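PDB 3L7W: transcription regulator PadR N-terminal domain-containing protein from Streptococcus mutans, which probably binds DNA as a dimeric transcriptional regulator of the PadR family, through a winged helix-turn-helix domain. Local coordinates for residues A[16-20]-A[21-25]; A[36-40]-A[41-45]. One frame throughout, in Å; residues are numbered along the deposited sequence.

Contacts 1 and 2 are both local turns that lead into helices of the winged helix-turn-helix domain. Contact 1 comes first along the chain and closes before contact 2 opens: residues 16-25 lead from helix 7-20 through the short strand 23-24 into helix 25-32, and residues 36-45 lead from the loop after that helix into helix 40-52. Their centres lie about 16 Å apart, yet they touch where the Y44 hydroxyl packs on G25. Helices 25-32 and 40-52 are consistent with the helix-turn-helix pair of the family, the second being the probable recognition helix, while strand 23-24 joins the wing strands in one antiparallel sheet.

Contact 1: A[16-20]-A[21-25]; sequences AIVSK and HDSYG
In this winged helix-turn-helix domain, the end of helix 7-20 passes into edge strand 23-24 through a tight reversal in which K20 and H21 lie side by side and V18 faces S23. The lysine chain runs extended past the histidine, its CG 4.1 Å from H21 CD2, and the NZ end leads away from the turn. H21 CG sits between its own backbone N and carbonyl carbon (chi1 55°), which swings the imidazole forward along the chain to the carbonyl of D22. There H21 ND1 donates to D22 O at 2.7 Å; the bond is nearly straight and lies close to the ring plane, although the donor stands above the plane of the carbonyl. This bond limits the ring's rotation.

On the helix-facing side of the turn, S23 OG donates to H21 O at 2.8 Å and faces the helix flank, 4.1 Å from V18 CA and 4.2 Å from I17 CG2. Since S23 also exchanges backbone hydrogen bonds with Y71 of strand 66-73, the turn passes directly into the three-stranded sheet that includes the wing strands. A water bridges the two segments, giving one hydrogen to V18 O at 2.7 Å and the other to D22 OD1 at 2.6 Å, and so ties the last helical turn to the strand approach. The D22 carboxylate is gripped further by H72 ND1 at OD1 and by the Y59 hydroxyl at OD2. One turn back, S19 OG folds onto A16 O at 2.6 Å, while I17 and V18 pack against helix 25-32 and I17 also meets I98 of the second subunit.

Contact 2: A[36-40]-A[41-45]; sequences ASIKE and STLYP
With CG1 anti to the backbone N (chi1 180°) and the chain extended beyond it, I38 reaches across the first helical turn to T42, whose chi1 (-52°, measured to OG1) sets OG1 beside the backbone N and the methyl CG2 anti to it. The two side chains cross at a slant, I38 CG1 lying 3.6 Å from T42 CB, and the tip goes on to L43, with CD1 4.1 Å from L43 CB. T42 OG1 is 2.8 Å from a water, and that water accepts a hydrogen bond from K39 N.

K39 is the N-cap residue, and its carbonyl O takes two backbone bonds: L43 N approaches in the carbonyl plane, while T42 N comes from well above it. Next in the helix, Y44 N donates to E40 O at 2.8 Å in an almost straight bond (174°). The ring of Y44 then lies alongside E40, CE2 3.5 Å from OE2, with carboxylate and ring planes 45° apart. The bend of E40 at chi2 carries OE2 to a weak hydrogen bond with S29 OG on helix 25-32.

I38 and L43 also pack on I10 and I32, seating this helix start against helices 7-20 and 25-32, the three-helix arrangement of a winged helix-turn-helix domain, in which helix 40-52 is the probable recognition helix.

Contact 1: A[16-20]-A[21-25]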
# COMPACT_ATOMS: atom_id res chain seq x y z
N ALA A 16 14.91 -0.80 -3.66
CA ALA A 16 15.20 -1.99 -2.88
C ALA A 16 15.82 -3.03 -3.79
O ALA A 16 16.80 -3.68 -3.41
CB ALA A 16 13.95 -2.55 -2.20
N ILE A 17 15.25 -3.17 -4.98
CA ILE A 17 15.72 -4.17 -5.93
C ILE A 17 17.14 -3.83 -6.37
O ILE A 17 18.03 -4.68 -6.38
CB ILE A 17 14.82 -4.23 -7.16
CG1 ILE A 17 13.45 -4.81 -6.78
CG2 ILE A 17 15.44 -5.08 -8.24
CD1 ILE A 17 12.43 -4.69 -7.87
N VAL A 18 17.34 -2.57 -6.71
CA VAL A 18 18.62 -2.12 -7.20
C VAL A 18 19.66 -2.23 -6.09
O VAL A 18 20.84 -2.38 -6.37
CB VAL A 18 18.53 -0.70 -7.75
CG1 VAL A 18 19.92 -0.21 -8.20
CG2 VAL A 18 17.55 -0.69 -8.92
N SER A 19 19.22 -2.18 -4.84
CA SER A 19 20.17 -2.27 -3.74
C SER A 19 20.81 -3.65 -3.67
O SER A 19 21.93 -3.79 -3.20
CB SER A 19 19.53 -1.94 -2.39
OG SER A 19 18.85 -3.07 -1.89
N LYS A 20 20.09 -4.68 -4.12
CA LYS A 20 20.64 -6.03 -4.07
C LYS A 20 21.82 -6.08 -5.02
O LYS A 20 22.95 -6.37 -4.62
CB LYS A 20 19.61 -7.08 -4.47
CG LYS A 20 20.02 -8.51 -4.12
CD LYS A 20 19.00 -9.53 -4.63
CE LYS A 20 19.49 -10.96 -4.44
NZ LYS A 20 18.84 -11.91 -5.41
N HIS A 21 21.54 -5.78 -6.28
CA HIS A 21 22.59 -5.57 -7.27
C HIS A 21 22.13 -4.56 -8.32
O HIS A 21 20.93 -4.40 -8.55
CB HIS A 21 22.99 -6.89 -7.93
CG HIS A 21 21.85 -7.63 -8.56
ND1 HIS A 21 21.38 -7.35 -9.82
CD2 HIS A 21 21.10 -8.67 -8.10
CE1 HIS A 21 20.39 -8.17 -10.11
NE2 HIS A 21 20.19 -8.98 -9.09
N ASP A 22 23.09 -3.89 -8.95
CA ASP A 22 22.80 -3.10 -10.13
C ASP A 22 21.92 -3.94 -11.04
O ASP A 22 22.17 -5.13 -11.21
CB ASP A 22 24.08 -2.76 -10.87
CG ASP A 22 24.98 -1.85 -10.08
OD1 ASP A 22 24.63 -1.51 -8.93
OD2 ASP A 22 26.05 -1.50 -10.61
N SER A 23 20.90 -3.33 -11.63
CA SER A 23 20.07 -4.06 -12.59
C SER A 23 19.51 -3.19 -13.69
O SER A 23 19.32 -1.99 -13.53
CB SER A 23 18.95 -4.84 -11.88
OG SER A 23 18.91 -4.55 -10.49
N TYR A 24 19.24 -3.81 -14.83
CA TYR A 24 18.65 -3.07 -15.94
C TYR A 24 17.14 -3.06 -15.76
O TYR A 24 16.59 -3.84 -14.97
CB TYR A 24 19.07 -3.65 -17.29
CG TYR A 24 18.96 -5.15 -17.36
CD1 TYR A 24 17.77 -5.76 -17.72
CD2 TYR A 24 20.06 -5.96 -17.09
CE1 TYR A 24 17.66 -7.13 -17.78
CE2 TYR A 24 19.96 -7.34 -17.15
CZ TYR A 24 18.75 -7.92 -17.50
OH TYR A 24 18.64 -9.30 -17.57
N GLY A 25 16.49 -2.16 -16.50
CA GLY A 25 15.08 -1.88 -16.30
C GLY A 25 14.19 -3.10 -16.40
O GLY A 25 13.32 -3.31 -15.56
O HOH W 1 22.96 -0.89 -6.99

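Contact 2: A[36-40]-A[41-45]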
# COMPACT_ATOMS: atom_id res chain seq x y z
N ALA A 36 2.89 -5.62 -8.79
CA ALA A 36 2.25 -4.42 -9.32
C ALA A 36 1.80 -4.58 -10.76
O ALA A 36 2.42 -5.29 -11.55
CB ALA A 36 3.19 -3.21 -9.20
N SER A 37 0.69 -3.93 -11.08
CA SER A 37 0.28 -3.79 -12.47
C SER A 37 0.69 -2.40 -12.89
O SER A 37 0.00 -1.41 -12.61
CB SER A 37 -1.22 -3.98 -12.62
OG SER A 37 -1.52 -5.36 -12.69
N ILE A 38 1.83 -2.33 -13.54
CA ILE A 38 2.40 -1.07 -13.94
C ILE A 38 2.95 -1.23 -15.34
O ILE A 38 3.54 -2.26 -15.68
CB ILE A 38 3.48 -0.62 -12.94
CG1 ILE A 38 4.09 0.72 -13.36
CG2 ILE A 38 4.56 -1.69 -12.80
CD1 ILE A 38 5.00 1.35 -12.32
N LYS A 39 2.72 -0.23 -16.19
CA LYS A 39 3.24 -0.30 -17.55
C LYS A 39 4.67 0.20 -17.57
O LYS A 39 5.08 1.00 -16.72
CB LYS A 39 2.36 0.50 -18.50
CG LYS A 39 0.99 -0.11 -18.73
CD LYS A 39 0.13 0.75 -19.65
CE LYS A 39 -0.37 1.99 -18.93
NZ LYS A 39 -1.45 2.69 -19.70
N GLU A 40 5.45 -0.27 -18.54
CA GLU A 40 6.81 0.22 -18.72
C GLU A 40 6.74 1.74 -18.84
O GLU A 40 7.59 2.46 -18.31
CB GLU A 40 7.40 -0.35 -20.00
CG GLU A 40 6.85 -1.70 -20.38
CD GLU A 40 7.69 -2.84 -19.84
OE1 GLU A 40 7.52 -3.98 -20.33
OE2 GLU A 40 8.51 -2.58 -18.94
N SER A 41 5.71 2.22 -19.52
CA SER A 41 5.56 3.66 -19.73
C SER A 41 5.32 4.42 -18.43
O SER A 41 5.43 5.64 -18.39
CB SER A 41 4.45 3.98 -20.76
OG SER A 41 3.29 3.21 -20.53
N THR A 42 5.01 3.69 -17.36
CA THR A 42 4.88 4.29 -16.04
C THR A 42 6.14 4.03 -15.23
O THR A 42 6.56 4.86 -14.42
CB THR A 42 3.69 3.71 -15.25
OG1 THR A 42 2.50 3.78 -16.04
CG2 THR A 42 3.48 4.49 -13.97
N LEU A 43 6.74 2.87 -15.45
CA LEU A 43 7.87 2.42 -14.66
C LEU A 43 9.11 3.23 -15.02
O LEU A 43 9.79 3.79 -14.16
CB LEU A 43 8.11 0.94 -14.93
CG LEU A 43 9.02 0.13 -14.01
CD1 LEU A 43 10.32 -0.17 -14.70
CD2 LEU A 43 9.22 0.82 -12.67
N TYR A 44 9.40 3.30 -16.31
CA TYR A 44 10.64 3.93 -16.74
C TYR A 44 10.77 5.40 -16.36
O TYR A 44 11.83 5.84 -15.95
CB TYR A 44 10.91 3.64 -18.21
CG TYR A 44 11.41 2.22 -18.36
CD1 TYR A 44 12.77 1.95 -18.35
CD2 TYR A 44 10.52 1.14 -18.44
CE1 TYR A 44 13.25 0.65 -18.45
CE2 TYR A 44 10.99 -0.17 -18.55
CZ TYR A 44 12.37 -0.40 -18.56
OH TYR A 44 12.89 -1.67 -18.66
N PRO A 45 9.67 6.15 -16.47
CA PRO A 45 9.71 7.51 -15.94
C PRO A 45 10.05 7.52 -14.46
O PRO A 45 10.74 8.41 -13.97
CB PRO A 45 8.29 8.00 -16.18
CG PRO A 45 7.91 7.32 -17.45
CD PRO A 45 8.48 5.93 -17.30
O HOH W 2 0.65 1.88 -15.01